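Local coordinates for protein predicted acetyltransferase (Clostridium acetobutylicum, PDB 3MGD) that binds acetyl-CoA and, as a member of the GNAT family, probably transfers its acetyl group to an acceptor that is not identified, at residues Ile63-Ile71 and Met105-Arg116. Sequence-based numbering, arbitrary orientation. Where two conformers were deposited one is given.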
ATOM      1  N   ILE A  63      -3.825  26.794   4.400  1.00 21.80           N
ATOM      2  CA  ILE A  63      -3.217  27.065   3.110  1.00 20.90           C
ATOM      3  C   ILE A  63      -2.776  25.783   2.404  1.00 19.21           C
ATOM      4  O   ILE A  63      -2.877  25.669   1.178  1.00 23.24           O
ATOM      5  CB  ILE A  63      -1.972  27.951   3.294  1.00 30.55           C
ATOM      6  CG1 ILE A  63      -2.365  29.297   3.897  1.00 35.76           C
ATOM      7  CG2 ILE A  63      -1.246  28.147   1.974  1.00 30.87           C
ATOM      8  CD1 ILE A  63      -3.295  30.099   3.010  1.00 41.25           C
ATOM      9  N   ALA A  64      -2.256  24.825   3.172  1.00 20.33           N
ATOM     10  CA  ALA A  64      -1.790  23.569   2.585  1.00 19.10           C
ATOM     11  C   ALA A  64      -1.935  22.408   3.569  1.00 19.63           C
ATOM     12  O   ALA A  64      -1.980  22.601   4.783  1.00 20.04           O
ATOM     13  CB  ALA A  64      -0.349  23.696   2.112  1.00 17.51           C
ATOM     14  N   THR A  65      -2.043  21.204   3.029  1.00 17.77           N
ATOM     15  CA  THR A  65      -1.998  20.003   3.845  1.00 15.67           C
ATOM     16  C   THR A  65      -1.024  19.022   3.201  1.00 17.09           C
ATOM     17  O   THR A  65      -0.676  19.161   2.028  1.00 19.24           O
ATOM     18  CB  THR A  65      -3.366  19.305   3.906  1.00 18.42           C
ATOM     19  OG1 THR A  65      -3.762  18.902   2.586  1.00 18.30           O
ATOM     20  CG2 THR A  65      -4.432  20.232   4.495  1.00 19.50           C
ATOM     21  N   ALA A  66      -0.602  18.021   3.974  1.00 16.24           N
ATOM     22  CA  ALA A  66       0.252  16.942   3.467  1.00 18.49           C
ATOM     23  C   ALA A  66       0.238  15.844   4.513  1.00 18.30           C
ATOM     24  O   ALA A  66       0.433  16.123   5.695  1.00 17.85           O
ATOM     25  CB  ALA A  66       1.666  17.442   3.268  1.00 16.64           C
ATOM     26  N   ALA A  67      -0.015  14.606   4.109  1.00 15.90           N
ATOM     27  CA  ALA A  67      -0.072  13.524   5.111  1.00 14.14           C
ATOM     28  C   ALA A  67       0.821  12.346   4.770  1.00 14.60           C
ATOM     29  O   ALA A  67       1.216  12.148   3.616  1.00 14.61           O
ATOM     30  CB  ALA A  67      -1.506  13.041   5.327  1.00 18.28           C
ATOM     31  N   ILE A  68       1.129  11.555   5.792  1.00 16.02           N
ATOM     32  CA  ILE A  68       1.838  10.307   5.579  1.00 16.44           C
ATOM     33  C   ILE A  68       1.113   9.266   6.406  1.00 16.95           C
ATOM     34  O   ILE A  68       0.779   9.519   7.569  1.00 14.15           O
ATOM     35  CB  ILE A  68       3.348  10.414   5.940  1.00 19.32           C
ATOM     36  CG1 ILE A  68       4.093   9.126   5.579  1.00 19.34           C
ATOM     37  CG2 ILE A  68       3.553  10.820   7.419  1.00 17.22           C
ATOM     38  CD1 ILE A  68       5.598   9.296   5.493  1.00 17.45           C
ATOM     39  N   ALA A  69       0.812   8.136   5.771  1.00 12.72           N
ATOM     40  CA  ALA A  69       0.196   6.979   6.427  1.00 13.16           C
ATOM     41  C   ALA A  69       1.230   5.874   6.538  1.00 18.19           C
ATOM     42  O   ALA A  69       2.031   5.670   5.622  1.00 21.57           O
ATOM     43  CB  ALA A  69      -0.994   6.477   5.608  1.00 14.45           C
ATOM     44  N   PHE A  70       1.219   5.150   7.655  1.00 18.16           N
ATOM     45  CA  PHE A  70       2.189   4.078   7.852  1.00 16.73           C
ATOM     46  C   PHE A  70       1.522   2.746   7.593  1.00 20.24           C
ATOM     47  O   PHE A  70       0.552   2.387   8.255  1.00 20.87           O
ATOM     48  CB  PHE A  70       2.793   4.158   9.248  1.00 21.45           C
ATOM     49  CG  PHE A  70       3.299   5.516   9.573  1.00 21.15           C
ATOM     50  CD1 PHE A  70       4.402   6.024   8.915  1.00 22.84           C
ATOM     51  CD2 PHE A  70       2.636   6.313  10.486  1.00 28.51           C
ATOM     52  CE1 PHE A  70       4.856   7.306   9.194  1.00 23.86           C
ATOM     53  CE2 PHE A  70       3.080   7.583  10.763  1.00 28.74           C
ATOM     54  CZ  PHE A  70       4.189   8.077  10.117  1.00 23.35           C
ATOM     55  N   ILE A  71       2.034   2.038   6.591  1.00 17.43           N
ATOM     56  CA  ILE A  71       1.389   0.846   6.092  1.00 14.30           C
ATOM     57  C   ILE A  71       2.360  -0.329   6.187  1.00 17.61           C
ATOM     58  O   ILE A  71       3.570  -0.145   6.034  1.00 18.85           O
ATOM     59  CB  ILE A  71       0.960   1.045   4.627  1.00 22.92           C
ATOM     60  CG1 ILE A  71      -0.003   2.230   4.507  1.00 27.23           C
ATOM     61  CG2 ILE A  71       0.323  -0.223   4.080  1.00 27.07           C
ATOM     62  CD1 ILE A  71      -1.292   2.033   5.215  1.00 32.76           C
HETATM   63  N   MSE A 105       6.780  20.497   2.758  1.00 17.30           N
HETATM   64  CA  MSE A 105       5.944  19.497   3.433  1.00 18.41           C
HETATM   65  C   MSE A 105       6.551  18.103   3.292  1.00 21.41           C
HETATM   66  O   MSE A 105       6.560  17.325   4.249  1.00 23.04           O
HETATM   67  CB  MSE A 105       4.525  19.481   2.858  1.00 18.11           C
HETATM   68  CG  MSE A 105       3.650  20.642   3.266  1.00 22.80           C
HETATM   69 SE   MSE A 105       3.319  20.636   5.188  1.00 38.80          SE
HETATM   70  CE  MSE A 105       1.512  21.390   5.204  1.00 22.41           C
ATOM     71  N   LEU A 106       7.032  17.774   2.095  1.00 22.27           N
ATOM     72  CA  LEU A 106       7.685  16.478   1.881  1.00 22.38           C
ATOM     73  C   LEU A 106       8.831  16.285   2.879  1.00 21.09           C
ATOM     74  O   LEU A 106       9.014  15.190   3.397  1.00 20.96           O
ATOM     75  CB  LEU A 106       8.192  16.332   0.438  1.00 23.01           C
ATOM     76  CG  LEU A 106       7.120  16.163  -0.650  1.00 20.17           C
ATOM     77  CD1 LEU A 106       7.685  16.366  -2.048  1.00 21.06           C
ATOM     78  CD2 LEU A 106       6.474  14.795  -0.525  1.00 22.92           C
ATOM     79  N   ASP A 107       9.599  17.344   3.156  1.00 20.90           N
ATOM     80  CA  ASP A 107      10.677  17.240   4.150  1.00 19.37           C
ATOM     81  C   ASP A 107      10.115  16.841   5.510  1.00 17.93           C
ATOM     82  O   ASP A 107      10.691  15.996   6.203  1.00 19.95           O
ATOM     83  CB  ASP A 107      11.473  18.544   4.302  1.00 21.98           C
ATOM     84  CG  ASP A 107      12.288  18.899   3.062  1.00 30.75           C
ATOM     85  OD1 ASP A 107      12.683  17.992   2.299  1.00 28.97           O
ATOM     86  OD2 ASP A 107      12.558  20.101   2.864  1.00 33.13           O
ATOM     87  N   ARG A 108       8.999  17.458   5.906  1.00 17.94           N
ATOM     88  CA  ARG A 108       8.399  17.150   7.199  1.00 22.46           C
ATOM     89  C   ARG A 108       7.882  15.716   7.243  1.00 26.23           C
ATOM     90  O   ARG A 108       7.969  15.057   8.275  1.00 22.33           O
ATOM     91  CB  ARG A 108       7.259  18.116   7.537  1.00 20.54           C
ATOM     92  CG  ARG A 108       7.690  19.560   7.671  1.00 17.28           C
ATOM     93  CD  ARG A 108       6.514  20.419   8.119  1.00 21.82           C
ATOM     94  NE  ARG A 108       6.877  21.832   8.270  1.00 21.61           N
ATOM     95  CZ  ARG A 108       7.376  22.371   9.384  1.00 32.09           C
ATOM     96  NH1 ARG A 108       7.588  21.627  10.470  1.00 26.30           N
ATOM     97  NH2 ARG A 108       7.670  23.662   9.416  1.00 32.44           N
ATOM     98  N   LEU A 109       7.342  15.234   6.124  1.00 17.66           N
ATOM     99  CA  LEU A 109       6.816  13.869   6.084  1.00 18.80           C
ATOM    100  C   LEU A 109       7.932  12.835   6.135  1.00 21.16           C
ATOM    101  O   LEU A 109       7.807  11.816   6.799  1.00 17.73           O
ATOM    102  CB  LEU A 109       5.929  13.652   4.858  1.00 16.17           C
ATOM    103  CG  LEU A 109       4.666  14.527   4.829  1.00 19.44           C
ATOM    104  CD1 LEU A 109       3.910  14.296   3.531  1.00 17.50           C
ATOM    105  CD2 LEU A 109       3.770  14.269   6.024  1.00 18.47           C
ATOM    106  N   VAL A 110       9.022  13.106   5.431  1.00 19.70           N
ATOM    107  CA  VAL A 110      10.194  12.253   5.500  1.00 22.37           C
ATOM    108  C   VAL A 110      10.670  12.160   6.945  1.00 22.49           C
ATOM    109  O   VAL A 110      11.069  11.093   7.415  1.00 19.61           O
ATOM    110  CB  VAL A 110      11.315  12.785   4.580  1.00 25.74           C
ATOM    111  CG1 VAL A 110      12.675  12.239   4.995  1.00 27.65           C
ATOM    112  CG2 VAL A 110      10.988  12.442   3.123  1.00 24.16           C
ATOM    113  N   ASN A 111      10.612  13.272   7.663  1.00 22.41           N
ATOM    114  CA  ASN A 111      11.003  13.234   9.070  1.00 22.38           C
ATOM    115  C   ASN A 111      10.090  12.344   9.923  1.00 20.43           C
ATOM    116  O   ASN A 111      10.569  11.630  10.809  1.00 25.13           O
ATOM    117  CB  ASN A 111      11.110  14.645   9.651  1.00 20.05           C
ATOM    118  CG  ASN A 111      11.414  14.634  11.133  1.00 30.47           C
ATOM    119  OD1 ASN A 111      12.497  14.228  11.549  1.00 32.31           O
ATOM    120  ND2 ASN A 111      10.450  15.071  11.940  1.00 31.18           N
ATOM    121  N   GLU A 112       8.779  12.372   9.661  1.00 19.16           N
ATOM    122  CA  GLU A 112       7.853  11.490  10.385  1.00 20.07           C
ATOM    123  C   GLU A 112       8.252  10.035  10.177  1.00 18.92           C
ATOM    124  O   GLU A 112       8.176   9.211  11.093  1.00 18.06           O
ATOM    125  CB  GLU A 112       6.403  11.693   9.930  1.00 20.86           C
ATOM    126  CG  GLU A 112       5.850  13.091  10.189  1.00 23.65           C
ATOM    127  CD  GLU A 112       5.756  13.445  11.660  1.00 25.38           C
ATOM    128  OE1 GLU A 112       5.617  12.529  12.501  1.00 22.97           O
ATOM    129  OE2 GLU A 112       5.820  14.659  11.976  1.00 21.94           O
ATOM    130  N   ALA A 113       8.663   9.721   8.954  1.00 17.64           N
ATOM    131  CA  ALA A 113       9.062   8.360   8.608  1.00 21.39           C
ATOM    132  C   ALA A 113      10.315   7.917   9.365  1.00 20.02           C
ATOM    133  O   ALA A 113      10.355   6.839   9.948  1.00 17.25           O
ATOM    134  CB  ALA A 113       9.286   8.248   7.096  1.00 20.78           C
ATOM    135  N   LYS A 114      11.333   8.763   9.356  1.00 19.79           N
ATOM    136  CA  LYS A 114      12.598   8.445  10.013  1.00 22.61           C
ATOM    137  C   LYS A 114      12.403   8.253  11.514  1.00 20.59           C
ATOM    138  O   LYS A 114      13.010   7.375  12.116  1.00 19.90           O
ATOM    139  CB  LYS A 114      13.594   9.579   9.797  1.00 29.26           C
ATOM    140  CG  LYS A 114      14.102   9.712   8.388  1.00 39.83           C
ATOM    141  CD  LYS A 114      15.194  10.772   8.349  1.00 50.44           C
ATOM    142  CE  LYS A 114      15.927  10.772   7.028  1.00 58.26           C
ATOM    143  NZ  LYS A 114      17.065  11.735   7.071  1.00 65.75           N
ATOM    144  N   GLU A 115      11.555   9.077  12.117  1.00 17.13           N
ATOM    145  CA  GLU A 115      11.335   8.982  13.565  1.00 20.29           C
ATOM    146  C   GLU A 115      10.659   7.657  13.949  1.00 21.93           C
ATOM    147  O   GLU A 115      10.647   7.256  15.113  1.00 23.73           O
ATOM    148  CB  GLU A 115      10.519  10.185  14.051  1.00 18.69           C
ATOM    149  CG  GLU A 115      11.351  11.473  14.170  1.00 24.06           C
ATOM    150  CD  GLU A 115      12.399  11.392  15.285  1.00 38.75           C
ATOM    151  OE1 GLU A 115      12.001  11.248  16.462  1.00 37.98           O
ATOM    152  OE2 GLU A 115      13.618  11.460  14.986  1.00 42.20           O
ATOM    153  N   ARG A 116      10.110   6.977  12.953  1.00 19.05           N
ATOM    154  CA  ARG A 116       9.450   5.686  13.151  0.50 23.12           C
ATOM    155  C   ARG A 116      10.238   4.552  12.509  1.00 22.70           C
ATOM    156  O   ARG A 116       9.708   3.460  12.291  1.00 25.06           O
ATOM    157  CB  ARG A 116       8.042   5.713  12.559  0.50 26.33           C
ATOM    158  CG  ARG A 116       6.919   5.717  13.587  0.50 28.64           C
ATOM    159  CD  ARG A 116       5.728   6.446  13.018  0.50 31.64           C
ATOM    160  NE  ARG A 116       6.103   7.825  12.740  0.50 36.90           N
ATOM    161  CZ  ARG A 116       5.596   8.886  13.359  0.50 28.67           C
ATOM    162  NH1 ARG A 116       4.652   8.739  14.276  0.50 19.58           N
ATOM    163  NH2 ARG A 116       6.029  10.095  13.043  0.50 22.27           N
TER
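The carbonyl oxygen of Glu112, in the last turn of helix 101-115, takes two N-H groups from Arg116, described here in one of its two deposited conformers: NE and NH2 each lie 3.0 Å from Glu112 O. Both nitrogens reach that oxygen from the same face of its carbonyl, while the oxygen lies almost in the guanidinium plane, a side-on grip that fixes the rotation of the group. The gripped arginine lies at one end of the GNAT-fold packing of a helix against the central mixed sheet, in which residues 105-115 run nearly along strand residues 63-71, the two directions 22° apart and the axes 8.5 Å from each other at closest approach. The carboxylate of Glu112 is hydrogen-bonded through OE2 to Trp54.

Held flat in this way, the guanidinium lies over the rim of the Phe70 ring, the two planes 18° apart and Arg116 NE 3.3 Å from Phe70 CZ. Arg116 CD sits over the same ring in a CH-pi contact, 3.8 Å from the centroid, and Glu112 CB comes in at the ring edge.

Further along, Ile68 and Leu109 lie side by side, pointing opposite ways. With its CG1 anti to the backbone N (chi1 -175°), Ile68 sends CD1 down to the helix backbone, 3.6 Å from Leu109 O, and leaves CG2 against Leu109 CD2.

Toward the acetyl-CoA end, Ala64 and Ala66 point to the helix. Ala66 also touches Met90, and Ala64 touches Thr92, both acetyl-CoA-binding residues on the next strand. Ala66 CB presses on Met105 CB at 3.5 Å, and the selenomethionine side chain, kinked along its length, brings its CE methyl to 3.7 Å from Ala64 O.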